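Local structure of isoprenyl transferase (Campylobacter jejuni, 3UGS) at residues A[50-54]-A[125-129]; A[56-60]-A[71-75]; A[86-90]-A[119-123]. The protein probably condenses isopentenyl diphosphate with allylic pyrophosphates, using magnesium, to build the long polyprenyl chain of undecaprenyl diphosphate. One frame throughout, in Å; residues are numbered along the deposited sequence.

The three contacts sample one parallel sheet and the helices packed on it. Interaction 1 pairs strands 53-60 and 126-134; interaction 2 lies further along strand 53-60, where helix 68-88 meets it beside the bound farnesyl monophosphate. The two join directly through a probable hydrogen bond from Leu56 N to Asn129 O (2.8 Å), although their centres are about 21 Å apart. Interaction 3 lies near the other end of helix 68-88, its centre about 13 Å from that of interaction 1, and touches it where Phe89 CZ meets Val128 CG2 at 4.1 Å. Interaction 2 alone lines the ligand; the side chains of Val128 and Phe89 stay about 11 and 12 Å from it.

Interaction 1 (A[50-54]-A[125-129]); sequences NISNL and ALCVN
Asn129 ND2 hydrogen-bonds Asn53 OD1 across the contact at 2.8 Å and also reaches Ser55 OG, so one amide nitrogen ties two residues of the neighbouring strand. The setting is the interior of a parallel beta sheet, where strands 53-60 and 126-134 run side by side in the alpha/beta fold of the UPP synthase family. The nitrogen meets a lone pair of Asn53 OD1 in the carbonyl plane, and the two amides are nearly coplanar, 22° apart. At its other end the Asn53 amide gives ND2 to Ser52 OG (3.1 Å), itself hydrogen-bonded to Lys8 O. Bonds at both polar atoms probably fix the rotation of the amide.

Alongside these side chains runs the parallel ladder. Cys127 uses its N-H on Ser52 O (3.0 Å) and its carbonyl on Leu54 N (3.0 Å), the latter bond almost straight at 176°. Leu54 O then receives Asn129 N at 2.7 Å. Asn53 and Cys127 share one face of the sheet. On the opposite face Leu54 and Val128 pair, Leu54 lying against Leu42 of helix 34-48. Leu126 has CG anti to its own nitrogen (chi1 180°), which swings its end toward the first strand and against Met43 of that helix. There its CD1 touches Leu54 CB at 4.3 Å and sits 3.2 Å from Ile51 O.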
loop_
_atom_site.group_PDB
_atom_site.type_symbol
_atom_site.label_atom_id
_atom_site.label_comp_id
_atom_site.label_asym_id
_atom_site.label_seq_id
_atom_site.Cartn_x
_atom_site.Cartn_y
_atom_site.Cartn_z
ATOM N N ASN A 50 -20.281 14.499 -1.075
ATOM C CA ASN A 50 -20.095 14.026 -2.464
ATOM C C ASN A 50 -18.939 13.004 -2.645
ATOM O O ASN A 50 -18.179 13.027 -3.595
ATOM C CB ASN A 50 -19.903 15.211 -3.419
ATOM C CG ASN A 50 -20.141 14.835 -4.872
ATOM O OD1 ASN A 50 -21.028 14.037 -5.179
ATOM N ND2 ASN A 50 -19.350 15.403 -5.771
ATOM N N ILE A 51 -18.811 12.121 -1.676
ATOM C CA ILE A 51 -17.902 10.952 -1.788
ATOM C C ILE A 51 -18.711 9.810 -2.443
ATOM O O ILE A 51 -19.563 9.241 -1.831
ATOM C CB ILE A 51 -17.351 10.512 -0.434
ATOM C CG1 ILE A 51 -16.444 11.613 0.124
ATOM C CG2 ILE A 51 -16.629 9.171 -0.533
ATOM C CD1 ILE A 51 -15.862 11.314 1.503
ATOM N N SER A 52 -18.414 9.503 -3.697
ATOM C CA SER A 52 -19.243 8.549 -4.501
ATOM C C SER A 52 -19.041 7.081 -4.065
ATOM O O SER A 52 -19.924 6.248 -4.164
ATOM C CB SER A 52 -18.979 8.672 -5.990
ATOM O OG SER A 52 -17.636 8.348 -6.276
ATOM N N ASN A 53 -17.860 6.797 -3.563
ATOM C CA ASN A 53 -17.477 5.416 -3.247
ATOM C C ASN A 53 -16.938 5.283 -1.852
ATOM O O ASN A 53 -16.057 6.043 -1.443
ATOM C CB ASN A 53 -16.418 4.864 -4.193
ATOM C CG ASN A 53 -17.000 4.338 -5.466
ATOM O OD1 ASN A 53 -17.139 3.104 -5.617
ATOM N ND2 ASN A 53 -17.368 5.241 -6.377
ATOM N N LEU A 54 -17.487 4.293 -1.168
ATOM C CA LEU A 54 -17.100 3.949 0.184
ATOM C C LEU A 54 -16.755 2.479 0.246
ATOM O O LEU A 54 -17.587 1.607 -0.025
ATOM C CB LEU A 54 -18.188 4.291 1.198
ATOM C CG LEU A 54 -17.944 3.813 2.622
ATOM C CD1 LEU A 54 -16.851 4.616 3.320
ATOM C CD2 LEU A 54 -19.276 3.859 3.395
ATOM N N ALA A 125 -26.782 7.164 -5.382
ATOM C CA ALA A 125 -26.349 8.205 -4.390
ATOM C C ALA A 125 -25.024 7.928 -3.659
ATOM O O ALA A 125 -24.265 8.835 -3.310
ATOM C CB ALA A 125 -27.449 8.424 -3.346
ATOM N N LEU A 126 -24.813 6.652 -3.376
ATOM C CA LEU A 126 -23.574 6.157 -2.789
ATOM C C LEU A 126 -23.378 4.708 -3.184
ATOM O O LEU A 126 -24.348 3.925 -3.239
ATOM C CB LEU A 126 -23.591 6.271 -1.265
ATOM C CG LEU A 126 -22.366 5.782 -0.518
ATOM C CD1 LEU A 126 -21.142 6.564 -0.964
ATOM C CD2 LEU A 126 -22.555 5.894 0.982
ATOM N N CYS A 127 -22.116 4.366 -3.427
ATOM C CA CYS A 127 -21.723 3.006 -3.754
ATOM C C CYS A 127 -20.815 2.405 -2.662
ATOM O O CYS A 127 -19.689 2.802 -2.494
ATOM C CB CYS A 127 -21.055 2.932 -5.108
ATOM S SG CYS A 127 -20.628 1.216 -5.541
ATOM N N VAL A 128 -21.369 1.453 -1.921
ATOM C CA VAL A 128 -20.660 0.758 -0.862
ATOM C C VAL A 128 -20.000 -0.519 -1.385
ATOM O O VAL A 128 -20.648 -1.542 -1.706
ATOM C CB VAL A 128 -21.554 0.419 0.319
ATOM C CG1 VAL A 128 -20.751 -0.379 1.351
ATOM C CG2 VAL A 128 -22.139 1.684 0.927
ATOM N N ASN A 129 -18.683 -0.420 -1.485
ATOM C CA ASN A 129 -17.814 -1.543 -1.924
ATOM C C ASN A 129 -17.372 -2.384 -0.711
ATOM O O ASN A 129 -16.659 -1.923 0.180
ATOM C CB ASN A 129 -16.588 -1.064 -2.678
ATOM C CG ASN A 129 -16.939 -0.153 -3.833
ATOM O OD1 ASN A 129 -17.714 -0.541 -4.698
ATOM N ND2 ASN A 129 -16.358 1.049 -3.870
HETATM O O HOH W 1 -22.298 10.100 -2.161
#

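Interaction 2 (A[56-60]-A[71-75]); sequences LFAFS and IDFIF. With FFT ((2Z,6Z)-3,7,11-trimethyldodeca-2,6,10-trien-1-yl dihydrogen phosphate), chain C.
Phe59 drives its ring from strand 56-60 into helix 71-75, meeting Ile71, Ile74 and Phe75. The strand and helix segments run largely against each other, at 143°, with their axes 9.8 Å apart. From CB, which points toward the helix, the torsion that sets CG anti to the backbone N (chi1 -166°) carries the ring to the helix. CG and CD2 lie under Phe75 CZ, which stands 4.0 Å above the ring plane, over its centre; the two rings are oblique, with planes 42° apart. CD1 meets Ile74 CG2 at 4.1 Å. Further out, CE1 finds both branches of Ile71, CG1 coming in at the ring edge. Trp64, which probably binds substrate, packs edge-to-face with the same ring.

The neighbouring residues line the prenyl pocket. The Phe57 ring, stacked with Phe184, lies flat under methyl C12 of the ligand, 3.6 Å from the plane, while Ala58 O is 3.6 Å from ligand C5 and Ile74 O is 3.7 Å from its end carbon C. No hydrogen bond crosses between strand and helix: the side chains that meet there are all hydrocarbon, which suits the flank of a pocket whose guest is an oily isoprenoid tail.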
loop_
_atom_site.group_PDB
_atom_site.type_symbol
_atom_site.label_atom_id
_atom_site.label_comp_id
_atom_site.label_asym_id
_atom_site.label_seq_id
_atom_site.Cartn_x
_atom_site.Cartn_y
_atom_site.Cartn_z
ATOM N N LEU A 56 -15.207 -0.760 2.260
ATOM C CA LEU A 56 -15.131 -1.363 3.615
ATOM C C LEU A 56 -14.526 -2.736 3.568
ATOM O O LEU A 56 -14.769 -3.457 2.649
ATOM C CB LEU A 56 -16.506 -1.442 4.313
ATOM C CG LEU A 56 -17.322 -0.138 4.256
ATOM C CD1 LEU A 56 -18.733 -0.428 4.763
ATOM C CD2 LEU A 56 -16.641 1.032 5.018
ATOM N N PHE A 57 -13.751 -3.057 4.591
ATOM C CA PHE A 57 -13.020 -4.310 4.681
ATOM C C PHE A 57 -13.665 -5.233 5.685
ATOM O O PHE A 57 -13.559 -5.048 6.867
ATOM C CB PHE A 57 -11.541 -4.106 5.077
ATOM C CG PHE A 57 -10.607 -5.177 4.543
ATOM C CD1 PHE A 57 -11.094 -6.332 3.936
ATOM C CD2 PHE A 57 -9.241 -5.021 4.632
ATOM C CE1 PHE A 57 -10.217 -7.285 3.427
ATOM C CE2 PHE A 57 -8.376 -5.966 4.125
ATOM C CZ PHE A 57 -8.862 -7.094 3.532
ATOM N N ALA A 58 -14.281 -6.279 5.183
ATOM C CA ALA A 58 -15.004 -7.232 6.058
ATOM C C ALA A 58 -14.168 -8.448 6.435
ATOM O O ALA A 58 -13.981 -8.752 7.602
ATOM C CB ALA A 58 -16.300 -7.671 5.396
ATOM N N PHE A 59 -13.694 -9.133 5.401
ATOM C CA PHE A 59 -12.972 -10.409 5.524
ATOM C C PHE A 59 -11.946 -10.568 4.372
ATOM O O PHE A 59 -12.232 -10.354 3.166
ATOM C CB PHE A 59 -13.952 -11.605 5.505
ATOM C CG PHE A 59 -13.345 -12.930 5.953
ATOM C CD1 PHE A 59 -13.368 -13.311 7.276
ATOM C CD2 PHE A 59 -12.775 -13.801 5.036
ATOM C CE1 PHE A 59 -12.837 -14.542 7.690
ATOM C CE2 PHE A 59 -12.224 -15.018 5.427
ATOM C CZ PHE A 59 -12.238 -15.384 6.761
ATOM N N SER A 60 -10.756 -10.976 4.751
ATOM C CA SER A 60 -9.685 -11.093 3.780
ATOM C C SER A 60 -9.304 -12.513 3.475
ATOM O O SER A 60 -9.769 -13.435 4.122
ATOM C CB SER A 60 -8.440 -10.353 4.264
ATOM O OG SER A 60 -7.914 -10.993 5.407
ATOM N N ILE A 71 -14.071 -16.965 12.593
ATOM C CA ILE A 71 -14.642 -16.887 11.227
ATOM C C ILE A 71 -16.166 -16.963 11.293
ATOM O O ILE A 71 -16.909 -16.209 10.650
ATOM C CB ILE A 71 -14.096 -17.988 10.297
ATOM C CG1 ILE A 71 -12.580 -17.801 10.198
ATOM C CG2 ILE A 71 -14.808 -17.943 8.934
ATOM C CD1 ILE A 71 -11.864 -18.852 9.393
ATOM N N ASP A 72 -16.594 -17.920 12.088
ATOM C CA ASP A 72 -18.049 -18.198 12.319
ATOM C C ASP A 72 -18.823 -16.950 12.746
ATOM O O ASP A 72 -19.835 -16.593 12.170
ATOM C CB ASP A 72 -18.255 -19.304 13.353
ATOM C CG ASP A 72 -17.999 -20.688 12.776
ATOM O OD1 ASP A 72 -17.804 -20.796 11.527
ATOM O OD2 ASP A 72 -17.991 -21.659 13.574
ATOM N N PHE A 73 -18.249 -16.277 13.720
ATOM C CA PHE A 73 -18.857 -15.080 14.346
ATOM C C PHE A 73 -18.954 -13.887 13.378
ATOM O O PHE A 73 -19.935 -13.160 13.342
ATOM C CB PHE A 73 -18.072 -14.684 15.624
ATOM C CG PHE A 73 -18.454 -13.350 16.188
ATOM C CD1 PHE A 73 -19.656 -13.184 16.859
ATOM C CD2 PHE A 73 -17.630 -12.261 16.012
ATOM C CE1 PHE A 73 -20.025 -11.950 17.358
ATOM C CE2 PHE A 73 -17.983 -11.019 16.521
ATOM C CZ PHE A 73 -19.184 -10.871 17.201
ATOM N N ILE A 74 -17.884 -13.708 12.624
ATOM C CA ILE A 74 -17.767 -12.669 11.597
ATOM C C ILE A 74 -18.805 -12.809 10.487
ATOM O O ILE A 74 -19.419 -11.850 10.086
ATOM C CB ILE A 74 -16.360 -12.662 10.995
ATOM C CG1 ILE A 74 -15.376 -12.175 12.037
ATOM C CG2 ILE A 74 -16.281 -11.744 9.764
ATOM C CD1 ILE A 74 -13.952 -12.586 11.722
ATOM N N PHE A 75 -18.976 -14.027 10.013
ATOM C CA PHE A 75 -19.986 -14.353 8.960
ATOM C C PHE A 75 -21.380 -14.274 9.527
ATOM O O PHE A 75 -22.334 -13.985 8.833
ATOM C CB PHE A 75 -19.744 -15.724 8.298
ATOM C CG PHE A 75 -18.636 -15.684 7.285
ATOM C CD1 PHE A 75 -18.709 -14.832 6.185
ATOM C CD2 PHE A 75 -17.478 -16.380 7.484
ATOM C CE1 PHE A 75 -17.662 -14.717 5.293
ATOM C CE2 PHE A 75 -16.425 -16.267 6.589
ATOM C CZ PHE A 75 -16.513 -15.429 5.503
HETATM O O3 FFT C . -4.645 -4.971 10.231
HETATM P P FFT C . -5.636 -5.731 11.071
HETATM O O1 FFT C . -6.516 -4.840 11.894
HETATM O O2 FFT C . -4.964 -6.892 11.782
HETATM O O FFT C . -6.695 -6.453 10.078
HETATM C C14 FFT C . -7.680 -5.684 9.356
HETATM C C13 FFT C . -8.405 -6.541 8.343
HETATM C C11 FFT C . -9.727 -6.680 8.331
HETATM C C12 FFT C . -10.382 -7.540 7.318
HETATM C C10 FFT C . -10.613 -5.905 9.268
HETATM C C9 FFT C . -11.517 -6.798 10.067
HETATM C C8 FFT C . -12.144 -6.006 11.199
HETATM C C6 FFT C . -13.469 -5.767 11.247
HETATM C C7 FFT C . -14.096 -5.002 12.389
HETATM C C5 FFT C . -14.349 -6.279 10.141
HETATM C C4 FFT C . -15.694 -6.563 10.768
HETATM C C3 FFT C . -16.571 -7.409 9.877
HETATM C C1 FFT C . -17.904 -7.450 10.115
HETATM C C2 FFT C . -18.510 -6.656 11.261
HETATM C C FFT C . -18.779 -8.297 9.213
#

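Interaction 3 (A[86-90]-A[119-123]); sequences LEKFE and KTKHC
A helix-end to helix-end contact at the protein surface, remote from the annotated sites, joins residues 86-90 to 119-123. In the alpha/beta fold of this family, helices 68-88 and 107-120 lead into the adjacent parallel strands 94-99 and 126-134, and here the endings of the two helices come together just before the chain turns back into the sheet. Polar, aliphatic and sulfur contacts share the work, and 328 Å² of surface is buried between the segments.

Lys119 supplies the polar link. Its first torsion, -166°, turns CG away from the backbone N, and the extended chain beyond it reaches the first helix, where NZ donates to Leu86 O. The modelled separation of NZ and O, 2.5 Å, is short enough that its exact value is doubtful. On the way, the Lys119 side chain crosses that of Leu86 at about a right angle, CD lying 3.9 Å from Leu86 CD2. Glu90 carries the opposite charge, yet its OE1 remains 5.9 Å from Lys119 NZ, too far for an ion pair but probably still mildly favourable.

Thr120 forms the inner layer. Its OG1 is turned back to Val116 O, with Leu96 N as a further partner; with OG1 engaged in this way, CG2 faces Phe89 and Glu90. That methyl rests 3.7 Å from Phe89 CB and comes near the plane of the ring at its edge. The phenyl itself continues onto Val94 and Leu96 of strand 94-99, binding the contact to the sheet.

Beyond Thr120 a type I beta turn, closed by Cys123 N on Thr120 O (3.0 Å), brings the cysteine round to Glu90. There Cys123 SG rests against the backbone, 3.6 Å from Glu90 CA.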
loop_
_atom_site.group_PDB
_atom_site.type_symbol
_atom_site.label_atom_id
_atom_site.label_comp_id
_atom_site.label_asym_id
_atom_site.label_seq_id
_atom_site.Cartn_x
_atom_site.Cartn_y
_atom_site.Cartn_z
ATOM N N LEU A 86 -30.329 -5.364 2.825
ATOM C CA LEU A 86 -31.509 -5.823 2.045
ATOM C C LEU A 86 -32.714 -4.972 2.419
ATOM O O LEU A 86 -33.594 -4.714 1.610
ATOM C CB LEU A 86 -31.874 -7.287 2.309
ATOM C CG LEU A 86 -31.339 -8.236 1.236
ATOM C CD1 LEU A 86 -31.425 -9.667 1.780
ATOM C CD2 LEU A 86 -32.042 -8.046 -0.107
ATOM N N GLU A 87 -32.718 -4.568 3.673
ATOM C CA GLU A 87 -33.813 -3.754 4.236
ATOM C C GLU A 87 -33.725 -2.272 3.844
ATOM O O GLU A 87 -34.634 -1.674 3.260
ATOM C CB GLU A 87 -33.846 -3.865 5.768
ATOM C CG GLU A 87 -34.615 -2.741 6.462
ATOM C CD GLU A 87 -34.912 -3.028 7.929
ATOM O OE1 GLU A 87 -33.978 -2.916 8.773
ATOM O OE2 GLU A 87 -36.085 -3.354 8.237
ATOM N N LYS A 88 -32.584 -1.717 4.192
ATOM C CA LYS A 88 -32.365 -0.242 4.208
ATOM C C LYS A 88 -31.692 0.371 2.996
ATOM O O LYS A 88 -31.759 1.563 2.824
ATOM C CB LYS A 88 -31.566 0.171 5.446
ATOM C CG LYS A 88 -32.336 -0.020 6.756
ATOM C CD LYS A 88 -31.526 0.359 7.986
ATOM C CE LYS A 88 -32.328 0.153 9.272
ATOM N NZ LYS A 88 -31.519 0.510 10.475
ATOM N N PHE A 89 -31.082 -0.434 2.137
ATOM C CA PHE A 89 -30.177 0.121 1.074
ATOM C C PHE A 89 -30.861 0.811 -0.100
ATOM O O PHE A 89 -30.554 1.959 -0.415
ATOM C CB PHE A 89 -29.177 -0.900 0.539
ATOM C CG PHE A 89 -27.804 -0.785 1.153
ATOM C CD1 PHE A 89 -26.667 -1.091 0.406
ATOM C CD2 PHE A 89 -27.642 -0.397 2.468
ATOM C CE1 PHE A 89 -25.407 -0.988 0.961
ATOM C CE2 PHE A 89 -26.382 -0.295 3.026
ATOM C CZ PHE A 89 -25.265 -0.597 2.273
ATOM N N GLU A 90 -31.757 0.109 -0.764
ATOM C CA GLU A 90 -32.308 0.614 -2.055
ATOM C C GLU A 90 -33.250 1.772 -1.884
ATOM O O GLU A 90 -33.422 2.573 -2.792
ATOM C CB GLU A 90 -32.972 -0.464 -2.912
ATOM C CG GLU A 90 -34.486 -0.528 -2.813
ATOM C CD GLU A 90 -35.179 -0.353 -4.160
ATOM O OE1 GLU A 90 -35.254 -1.350 -4.931
ATOM O OE2 GLU A 90 -35.670 0.777 -4.428
ATOM N N LYS A 119 -30.678 -6.072 -6.127
ATOM C CA LYS A 119 -31.726 -5.166 -5.625
ATOM C C LYS A 119 -31.265 -3.685 -5.610
ATOM O O LYS A 119 -32.052 -2.744 -5.712
ATOM C CB LYS A 119 -32.146 -5.585 -4.227
ATOM C CG LYS A 119 -33.430 -4.960 -3.739
ATOM C CD LYS A 119 -33.612 -5.196 -2.238
ATOM C CE LYS A 119 -34.928 -4.601 -1.728
ATOM N NZ LYS A 119 -35.221 -4.934 -0.307
ATOM N N THR A 120 -29.969 -3.495 -5.452
ATOM C CA THR A 120 -29.423 -2.134 -5.307
ATOM C C THR A 120 -28.543 -1.702 -6.464
ATOM O O THR A 120 -27.947 -0.637 -6.430
ATOM C CB THR A 120 -28.596 -2.003 -4.040
ATOM O OG1 THR A 120 -27.454 -2.848 -4.148
ATOM C CG2 THR A 120 -29.439 -2.357 -2.826
ATOM N N LYS A 121 -28.515 -2.545 -7.494
ATOM C CA LYS A 121 -27.616 -2.359 -8.681
ATOM C C LYS A 121 -27.727 -0.980 -9.308
ATOM O O LYS A 121 -26.768 -0.435 -9.855
ATOM C CB LYS A 121 -27.887 -3.399 -9.795
ATOM N N HIS A 122 -28.922 -0.427 -9.197
ATOM C CA HIS A 122 -29.259 0.848 -9.883
ATOM C C HIS A 122 -29.100 2.108 -9.044
ATOM O O HIS A 122 -29.204 3.228 -9.532
ATOM C CB HIS A 122 -30.660 0.764 -10.485
ATOM C CG HIS A 122 -30.789 -0.325 -11.541
ATOM N ND1 HIS A 122 -29.742 -0.713 -12.321
ATOM C CD2 HIS A 122 -31.879 -1.123 -11.920
ATOM C CE1 HIS A 122 -30.142 -1.707 -13.149
ATOM N NE2 HIS A 122 -31.452 -1.952 -12.906
ATOM N N CYS A 123 -28.800 1.899 -7.780
ATOM C CA CYS A 123 -28.755 2.989 -6.784
ATOM C C CYS A 123 -27.632 3.991 -7.095
ATOM O O CYS A 123 -26.504 3.645 -7.337
ATOM C CB CYS A 123 -28.689 2.470 -5.350
ATOM S SG CYS A 123 -30.228 1.669 -4.855
#